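Local coordinates for inorganic pyrophosphatase (Shewanella sp. AS-11, PDB 6LL8), which probably catalyses the metal-dependent hydrolysis of diphosphate to two phosphates, here holding the substrate analogue imidodiphosphate among magnesium ions, at residues S117-K122 / T157-R162; M140-L145 / K177-D182; L250-D255 / E259-L264. One frame throughout, in Å; residues are numbered along the deposited sequence.

Contact 1: S117-K122 / T157-R162. Unlike the reference sequence in segment 117-122: Ser117 (reference Arg).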
loop_
_atom_site.group_PDB
_atom_site.type_symbol
_atom_site.label_atom_id
_atom_site.label_comp_id
_atom_site.label_asym_id
_atom_site.label_seq_id
_atom_site.Cartn_x
_atom_site.Cartn_y
_atom_site.Cartn_z
ATOM N N SER A 117 7.843 3.307 -0.641
ATOM C CA SER A 117 8.482 3.711 0.617
ATOM C C SER A 117 9.874 3.119 0.720
ATOM O O SER A 117 10.779 3.747 1.299
ATOM C CB SER A 117 7.682 3.271 1.824
ATOM O OG SER A 117 6.386 3.819 1.873
ATOM N N ASN A 118 10.085 1.916 0.223
ATOM C CA ASN A 118 11.399 1.251 0.325
ATOM C C ASN A 118 12.450 1.971 -0.505
ATOM O O ASN A 118 13.637 1.822 -0.171
ATOM C CB ASN A 118 11.318 -0.244 0.009
ATOM C CG ASN A 118 10.901 -1.076 1.200
ATOM O OD1 ASN A 118 11.778 -1.460 1.985
ATOM N ND2 ASN A 118 9.605 -1.277 1.418
ATOM N N THR A 119 12.067 2.736 -1.518
ATOM C CA THR A 119 13.038 3.605 -2.235
ATOM C C THR A 119 13.586 4.635 -1.256
ATOM O O THR A 119 14.804 4.937 -1.254
ATOM C CB THR A 119 12.392 4.216 -3.461
ATOM O OG1 THR A 119 11.996 3.127 -4.294
ATOM C CG2 THR A 119 13.302 5.162 -4.203
ATOM N N VAL A 120 12.707 5.211 -0.448
ATOM C CA VAL A 120 13.125 6.209 0.560
ATOM C C VAL A 120 13.943 5.513 1.655
ATOM O O VAL A 120 14.950 6.054 2.119
ATOM C CB VAL A 120 11.913 6.941 1.137
ATOM C CG1 VAL A 120 12.399 8.076 2.042
ATOM C CG2 VAL A 120 11.010 7.484 0.050
ATOM N N ILE A 121 13.559 4.320 2.099
ATOM C CA ILE A 121 14.363 3.613 3.105
ATOM C C ILE A 121 15.756 3.345 2.547
ATOM O O ILE A 121 16.720 3.473 3.294
ATOM C CB ILE A 121 13.621 2.350 3.568
ATOM C CG1 ILE A 121 12.314 2.730 4.262
ATOM C CG2 ILE A 121 14.503 1.519 4.472
ATOM C CD1 ILE A 121 11.386 1.566 4.541
ATOM N N LYS A 122 15.900 3.031 1.271
ATOM C CA LYS A 122 17.254 2.845 0.701
ATOM C C LYS A 122 18.026 4.152 0.838
ATOM O O LYS A 122 19.221 4.115 1.169
ATOM C CB LYS A 122 17.133 2.349 -0.734
ATOM C CG LYS A 122 18.363 1.667 -1.267
ATOM C CD LYS A 122 19.425 2.508 -1.736
ATOM C CE LYS A 122 20.544 1.638 -2.325
ATOM N NZ LYS A 122 21.566 2.543 -2.838
ATOM N N THR A 157 9.544 6.568 -10.512
ATOM C CA THR A 157 10.529 7.600 -10.831
ATOM C C THR A 157 11.849 6.932 -11.170
ATOM O O THR A 157 12.084 5.774 -10.886
ATOM C CB THR A 157 10.721 8.576 -9.666
ATOM O OG1 THR A 157 11.397 7.918 -8.597
ATOM C CG2 THR A 157 9.408 9.159 -9.186
ATOM N N THR A 158 12.765 7.711 -11.733
ATOM C CA THR A 158 14.145 7.250 -11.975
ATOM C C THR A 158 14.769 6.732 -10.675
ATOM O O THR A 158 15.488 5.738 -10.696
ATOM C CB THR A 158 14.987 8.386 -12.550
ATOM O OG1 THR A 158 14.326 8.848 -13.736
ATOM C CG2 THR A 158 16.396 7.928 -12.833
ATOM N N ALA A 159 14.480 7.379 -9.551
ATOM C CA ALA A 159 15.038 6.921 -8.264
ATOM C C ALA A 159 14.610 5.496 -7.944
ATOM O O ALA A 159 15.401 4.729 -7.436
ATOM C CB ALA A 159 14.678 7.848 -7.145
ATOM N N ASP A 160 13.357 5.163 -8.231
ATOM C CA ASP A 160 12.864 3.798 -7.949
ATOM C C ASP A 160 13.582 2.776 -8.830
ATOM O O ASP A 160 13.952 1.702 -8.353
ATOM C CB ASP A 160 11.365 3.677 -8.193
ATOM C CG ASP A 160 10.548 4.610 -7.315
ATOM O OD1 ASP A 160 10.436 4.324 -6.095
ATOM O OD2 ASP A 160 10.044 5.634 -7.849
ATOM N N ILE A 161 13.779 3.098 -10.097
ATOM C CA ILE A 161 14.445 2.183 -11.050
ATOM C C ILE A 161 15.884 1.980 -10.618
ATOM O O ILE A 161 16.359 0.828 -10.541
ATOM C CB ILE A 161 14.320 2.697 -12.476
ATOM C CG1 ILE A 161 12.857 2.728 -12.898
ATOM C CG2 ILE A 161 15.148 1.819 -13.399
ATOM C CD1 ILE A 161 12.586 3.398 -14.216
ATOM N N ARG A 162 16.593 3.072 -10.333
ATOM C CA ARG A 162 18.001 2.964 -9.905
ATOM C C ARG A 162 18.084 2.166 -8.611
ATOM O O ARG A 162 19.009 1.366 -8.440
ATOM C CB ARG A 162 18.592 4.350 -9.706
ATOM C CG ARG A 162 18.787 5.164 -10.981
ATOM C CD ARG A 162 19.621 6.425 -10.753
ATOM N NE ARG A 162 19.133 7.189 -9.601
ATOM C CZ ARG A 162 18.373 8.282 -9.648
ATOM N NH1 ARG A 162 18.039 8.820 -10.806
ATOM N NH2 ARG A 162 17.982 8.861 -8.530
#
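The carboxylate of Asp160 is approached at both of its oxygens, and Thr119 of the neighbouring helix takes OD1. The Thr119 hydroxyl donates to it from the anti side, 23° out of the carboxylate plane, with OG1 and OD1 2.7 Å apart. OD2 uses its anti lone pair for the backbone N-H of Thr157, N to OD2 being 2.9 Å, while the hydroxyl of Thr157 comes in from above the plane, OG1 lying 2.8 Å from OD2. With the amide of Gly115 as a further donor, three groups grip OD2, and the bonds at both oxygens should fix the rotation of the carboxylate. The Thr119 methyl also touches the partner helix: chi1 of -60° sets OG1 beside the backbone N, where it meets OD1, and leaves CG2 4.2 Å from Ala159 CB and 3.9 Å from Ala159 O.

Thr157 is the N-cap of helix 158-171, and the side chain of Asp160, third residue of that helix, accepts from both the N-cap amide and its hydroxyl. The negative group thus sits at a helix N-terminus, which would probably stabilise its charge. With an alanine here, the Thr119 hydroxyl would probably lose its acceptor, and with it the one hydrogen bond between 117-122 and 157-162, as would the amides of Thr157 and Gly115 and the hydroxyl of Thr157. Helix 117-128 begins beside the metal site of the DHH domain, where Ser117 bonds to Asp15 and Asp73 and Asn118 to Asp15, both aspartates being magnesium ligands; the Asp160 side chain itself stays about 9 Å from the nearest magnesium.

Contact 2: M140-L145 / K177-D182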
loop_
_atom_site.group_PDB
_atom_site.type_symbol
_atom_site.label_atom_id
_atom_site.label_comp_id
_atom_site.label_asym_id
_atom_site.label_seq_id
_atom_site.Cartn_x
_atom_site.Cartn_y
_atom_site.Cartn_z
ATOM N N MET A 140 13.373 -5.542 -0.197
ATOM C CA MET A 140 13.206 -4.137 -0.587
ATOM C C MET A 140 12.981 -4.025 -2.095
ATOM O O MET A 140 12.103 -3.298 -2.559
ATOM C CB MET A 140 14.419 -3.322 -0.162
ATOM C CG MET A 140 14.597 -3.166 1.349
ATOM S SD MET A 140 16.075 -2.254 1.790
ATOM C CE MET A 140 15.627 -0.610 1.259
ATOM N N MET A 141 13.784 -4.763 -2.846
ATOM C CA MET A 141 13.655 -4.807 -4.307
ATOM C C MET A 141 12.243 -5.240 -4.693
ATOM O O MET A 141 11.604 -4.621 -5.557
ATOM C CB MET A 141 14.693 -5.776 -4.847
ATOM C CG MET A 141 14.686 -5.919 -6.366
ATOM S SD MET A 141 15.351 -7.490 -6.959
ATOM C CE MET A 141 14.057 -8.581 -6.386
ATOM N N CYS A 142 11.769 -6.313 -4.068
ATOM C CA CYS A 142 10.419 -6.825 -4.382
ATOM C C CYS A 142 9.376 -5.764 -4.053
ATOM O O CYS A 142 8.413 -5.577 -4.826
ATOM C CB CYS A 142 10.114 -8.106 -3.635
ATOM S SG CYS A 142 11.022 -9.536 -4.226
ATOM N N ALA A 143 9.488 -5.120 -2.902
ATOM C CA ALA A 143 8.498 -4.096 -2.547
ATOM C C ALA A 143 8.429 -3.001 -3.608
ATOM O O ALA A 143 7.321 -2.555 -3.971
ATOM C CB ALA A 143 8.818 -3.495 -1.207
ATOM N N ILE A 144 9.573 -2.567 -4.135
ATOM C CA ILE A 144 9.575 -1.466 -5.116
ATOM C C ILE A 144 8.978 -1.970 -6.428
ATOM O O ILE A 144 8.224 -1.239 -7.074
ATOM C CB ILE A 144 10.989 -0.889 -5.287
ATOM C CG1 ILE A 144 11.576 -0.375 -3.970
ATOM C CG2 ILE A 144 10.958 0.217 -6.343
ATOM C CD1 ILE A 144 13.058 -0.190 -3.993
ATOM N N LEU A 145 9.323 -3.179 -6.844
ATOM C CA LEU A 145 8.719 -3.768 -8.055
ATOM C C LEU A 145 7.210 -3.863 -7.907
ATOM O O LEU A 145 6.472 -3.684 -8.884
ATOM C CB LEU A 145 9.330 -5.140 -8.305
ATOM C CG LEU A 145 10.751 -5.128 -8.841
ATOM C CD1 LEU A 145 11.357 -6.507 -8.645
ATOM C CD2 LEU A 145 10.807 -4.704 -10.295
ATOM N N LYS A 177 12.859 -8.057 -13.357
ATOM C CA LYS A 177 11.505 -7.841 -13.922
ATOM C C LYS A 177 10.699 -9.135 -13.872
ATOM O O LYS A 177 9.468 -9.060 -13.739
ATOM C CB LYS A 177 11.565 -7.273 -15.335
ATOM C CG LYS A 177 12.050 -5.827 -15.353
ATOM C CD LYS A 177 12.026 -5.220 -16.735
ATOM C CE LYS A 177 12.697 -3.877 -16.746
ATOM N NZ LYS A 177 12.863 -3.355 -18.118
ATOM N N GLU A 178 11.334 -10.297 -13.997
ATOM C CA GLU A 178 10.599 -11.579 -13.854
ATOM C C GLU A 178 10.200 -11.818 -12.415
ATOM O O GLU A 178 9.138 -12.418 -12.209
ATOM C CB GLU A 178 11.379 -12.730 -14.461
ATOM C CG GLU A 178 11.124 -12.839 -15.944
ATOM C CD GLU A 178 9.690 -13.193 -16.305
ATOM O OE1 GLU A 178 9.001 -12.335 -16.850
ATOM O OE2 GLU A 178 9.247 -14.328 -15.996
ATOM N N VAL A 179 10.979 -11.394 -11.435
ATOM C CA VAL A 179 10.507 -11.446 -10.045
ATOM C C VAL A 179 9.250 -10.568 -9.937
ATOM O O VAL A 179 8.284 -10.985 -9.313
ATOM C CB VAL A 179 11.605 -11.043 -9.047
ATOM C CG1 VAL A 179 11.058 -11.034 -7.630
ATOM C CG2 VAL A 179 12.804 -11.978 -9.152
ATOM N N GLY A 180 9.266 -9.395 -10.554
ATOM C CA GLY A 180 8.098 -8.506 -10.606
ATOM C C GLY A 180 6.905 -9.250 -11.143
ATOM O O GLY A 180 5.815 -9.221 -10.548
ATOM N N MET A 181 7.056 -9.891 -12.298
ATOM C CA MET A 181 5.927 -10.590 -12.913
ATOM C C MET A 181 5.465 -11.735 -12.011
ATOM O O MET A 181 4.267 -11.957 -11.903
ATOM C CB MET A 181 6.297 -11.059 -14.309
ATOM C CG MET A 181 5.083 -11.576 -15.054
ATOM S SD MET A 181 3.737 -10.368 -15.261
ATOM C CE MET A 181 4.543 -9.154 -16.273
ATOM N N ASP A 182 6.391 -12.444 -11.377
ATOM C CA ASP A 182 6.018 -13.533 -10.450
ATOM C C ASP A 182 5.044 -12.990 -9.406
ATOM O O ASP A 182 4.056 -13.644 -9.048
ATOM C CB ASP A 182 7.222 -14.123 -9.746
ATOM C CG ASP A 182 8.078 -15.025 -10.587
ATOM O OD1 ASP A 182 7.672 -15.320 -11.698
ATOM O OD2 ASP A 182 9.183 -15.307 -10.121
#
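Val179 presents one methyl, CG1, to two sulfur-bearing side chains of helix 134-147. The Cys142 sulfur is the nearer, SG lying 3.7 Å from CG1, and the methyl end of Met141 reaches the same group, with CE 4.1 Å from CG1. Met141 and Val179 meet at about a right angle; the methionine leaves its helix with CG anti to the backbone N (chi1 -180°) and then bends at its last torsion (chi3 69°), which carries CE across to the valine. One turn further on, Leu145 points at the other helix and sets its CD1 4.0 Å from the backbone N of Gly180.

The backbones are nearest at Gly180, where Leu145 CA lies 5.4 Å from the glycine CA; the lack of a side chain probably helps here, since a beta carbon on Gly180 would come near Leu145 CD2. No hydrogen bond crosses between 140-145 and 177-182; the side chains that meet are apolar. The helix axes pass 9.5 Å apart at an angle of 67°.

Further out, Met183 from the next turn of helix 176-187 touches both Cys142 and Leu145, Phe176 and Ala168 also touch Met141, and Val173 lies against Val179. The remaining side chains of 140-145 turn to other helices: Met140 and Ala143 to 117-128, Ile144 to 117-128 and 158-171. Helix 134-147 is therefore a central member of the helical cluster, and it ends at Asp147, a magnesium ligand. The arrangement is a helix-helix crossing with a glycine at its nearest point, placing helix 176-187 against the helix that carries that ligand.

Contact 3: L250-D255 / E259-L264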
loop_
_atom_site.group_PDB
_atom_site.type_symbol
_atom_site.label_atom_id
_atom_site.label_comp_id
_atom_site.label_asym_id
_atom_site.label_seq_id
_atom_site.Cartn_x
_atom_site.Cartn_y
_atom_site.Cartn_z
ATOM N N LEU A 250 -15.362 1.949 -3.009
ATOM C CA LEU A 250 -14.885 1.802 -4.393
ATOM C C LEU A 250 -13.980 0.589 -4.427
ATOM O O LEU A 250 -13.181 0.389 -3.508
ATOM C CB LEU A 250 -14.086 3.047 -4.808
ATOM C CG LEU A 250 -14.714 4.393 -4.462
ATOM C CD1 LEU A 250 -13.764 5.495 -4.917
ATOM C CD2 LEU A 250 -16.122 4.551 -5.009
ATOM N N LEU A 251 -14.076 -0.186 -5.493
ATOM C CA LEU A 251 -13.152 -1.330 -5.689
ATOM C C LEU A 251 -12.564 -1.221 -7.076
ATOM O O LEU A 251 -13.293 -1.285 -8.061
ATOM C CB LEU A 251 -13.853 -2.664 -5.467
ATOM C CG LEU A 251 -12.991 -3.908 -5.676
ATOM C CD1 LEU A 251 -11.828 -3.948 -4.700
ATOM C CD2 LEU A 251 -13.819 -5.172 -5.547
ATOM N N LEU A 252 -11.256 -1.081 -7.140
ATOM C CA LEU A 252 -10.500 -1.044 -8.396
ATOM C C LEU A 252 -10.100 -2.437 -8.809
ATOM O O LEU A 252 -9.398 -3.134 -8.064
ATOM C CB LEU A 252 -9.229 -0.214 -8.191
ATOM C CG LEU A 252 -9.428 1.267 -7.898
ATOM C CD1 LEU A 252 -8.228 1.802 -7.134
ATOM C CD2 LEU A 252 -9.630 2.045 -9.190
ATOM N N LEU A 253 -10.556 -2.851 -9.975
ATOM C CA LEU A 253 -10.110 -4.118 -10.599
ATOM C C LEU A 253 -9.093 -3.676 -11.656
ATOM O O LEU A 253 -9.456 -3.088 -12.685
ATOM C CB LEU A 253 -11.297 -4.856 -11.219
ATOM C CG LEU A 253 -12.481 -5.099 -10.296
ATOM C CD1 LEU A 253 -13.572 -5.852 -11.052
ATOM C CD2 LEU A 253 -12.072 -5.867 -9.045
ATOM N N THR A 254 -7.818 -3.857 -11.359
ATOM C CA THR A 254 -6.721 -3.227 -12.099
ATOM C C THR A 254 -6.004 -4.280 -12.924
ATOM O O THR A 254 -5.466 -5.229 -12.384
ATOM C CB THR A 254 -5.772 -2.526 -11.150
ATOM O OG1 THR A 254 -6.500 -1.523 -10.437
ATOM C CG2 THR A 254 -4.596 -1.929 -11.878
ATOM N N ASP A 255 -5.990 -4.082 -14.244
ATOM C CA ASP A 255 -5.297 -4.970 -15.185
ATOM C C ASP A 255 -3.943 -4.349 -15.472
ATOM O O ASP A 255 -3.872 -3.269 -16.077
ATOM C CB ASP A 255 -6.168 -5.111 -16.429
ATOM C CG ASP A 255 -5.633 -6.090 -17.442
ATOM O OD1 ASP A 255 -4.427 -6.022 -17.708
ATOM O OD2 ASP A 255 -6.447 -6.971 -17.905
ATOM N N GLU A 259 -3.090 -1.844 -18.407
ATOM C CA GLU A 259 -2.766 -0.626 -17.643
ATOM C C GLU A 259 -4.010 0.243 -17.484
ATOM O O GLU A 259 -3.993 1.450 -17.772
ATOM C CB GLU A 259 -1.610 0.142 -18.265
ATOM C CG GLU A 259 -0.338 -0.684 -18.350
ATOM C CD GLU A 259 0.915 0.023 -18.805
ATOM O OE1 GLU A 259 0.898 1.246 -18.845
ATOM O OE2 GLU A 259 1.863 -0.674 -19.199
ATOM N N GLY A 260 -5.062 -0.320 -16.941
ATOM C CA GLY A 260 -6.276 0.429 -16.601
ATOM C C GLY A 260 -7.071 -0.310 -15.556
ATOM O O GLY A 260 -6.719 -1.460 -15.193
ATOM N N SER A 261 -8.113 0.336 -15.052
ATOM C CA SER A 261 -8.915 -0.241 -13.958
ATOM C C SER A 261 -10.390 -0.119 -14.261
ATOM O O SER A 261 -10.832 0.949 -14.708
ATOM C CB SER A 261 -8.634 0.476 -12.641
ATOM O OG SER A 261 -7.281 0.348 -12.228
ATOM N N GLU A 262 -11.145 -1.146 -13.885
ATOM C CA GLU A 262 -12.599 -0.996 -13.765
ATOM C C GLU A 262 -12.888 -0.660 -12.310
ATOM O O GLU A 262 -12.474 -1.440 -11.437
ATOM C CB GLU A 262 -13.299 -2.274 -14.201
ATOM C CG GLU A 262 -14.802 -2.101 -14.155
ATOM C CD GLU A 262 -15.618 -3.235 -14.693
ATOM O OE1 GLU A 262 -15.348 -4.345 -14.292
ATOM O OE2 GLU A 262 -16.542 -2.963 -15.455
ATOM N N MET A 263 -13.603 0.404 -12.061
ATOM C CA MET A 263 -13.979 0.762 -10.700
ATOM C C MET A 263 -15.422 0.391 -10.456
ATOM O O MET A 263 -16.302 0.798 -11.205
ATOM C CB MET A 263 -13.786 2.254 -10.454
ATOM C CG MET A 263 -14.054 2.672 -9.021
ATOM S SD MET A 263 -14.000 4.456 -8.757
ATOM C CE MET A 263 -12.234 4.676 -8.552
ATOM N N LEU A 264 -15.654 -0.376 -9.410
ATOM C CA LEU A 264 -16.992 -0.699 -8.885
ATOM C C LEU A 264 -17.298 0.336 -7.808
ATOM O O LEU A 264 -16.429 0.563 -6.934
ATOM C CB LEU A 264 -17.036 -2.115 -8.320
ATOM C CG LEU A 264 -16.508 -3.230 -9.218
ATOM C CD1 LEU A 264 -16.637 -4.583 -8.530
ATOM C CD2 LEU A 264 -17.175 -3.241 -10.565
#
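Glu259 and Gly260 both stand across from Asp255, forming a G1 beta bulge. The Asp255 carbonyl accepts from two successive amides: Gly260 N lies 3.3 Å from Asp255 O, and Glu259 N makes a weak, bent bond. Glu259 adopts the left-handed conformation (phi 58°) at the first position, commonly glycine in G1 bulges. From there the antiparallel register is regular, with Leu253 paired to Glu262 and Leu251 to Leu264 as hydrogen-bonded pairs.

On the face bearing Leu252 and Thr254, the Thr254 hydroxyl donates to that of Ser261, OG1 to OG being 2.7 Å. The bond belongs to a relay, for Gln217 NE2 also bonds to Thr254 OG1, and Ser261 OG to the carbonyl of Val291. Leu252 runs alongside Met263, its CD2 3.8 Å from Met263 CE; the methionine bends at chi3 (-84°), and its CE also meets Leu250 CD1 at 4.0 Å. The other face carries Leu251, Leu253 and Leu264, with Leu264 CD1 4.1 Å from Leu251 CD2 and touching both leucines; helix 230-243 covers Leu253 and Leu264. Beside Leu253, Glu262 forms a salt bridge to Lys230, as Asp255 does to Lys258. This bulged beta hairpin forms the third and fourth strands of the DHHA2 domain's mixed sheet.

Overall arrangement
Contacts 1 and 2 lie in one helical cluster, their centres 13 Å apart, and contact 1 packs against helix 134-147, which carries one side of contact 2: Asn118 and Thr119 rest on Met140, Ala143 and Ile144. Along the chain their segments alternate, in the order 117-122, 140-145, 157-162, 177-182, which interlocks four helices. Contact 3 follows later, in the five-stranded sheet of the DHHA2 domain, with its centre 25 Å from that of contact 1 and 21 Å from that of contact 2, and touches neither. Magnesium and imidodiphosphate are bound between the two parts: Asp15 and Asp147 bind magnesium, while Lys204, Arg294 and Lys295 from the DHHA2 part line the imidodiphosphate pocket.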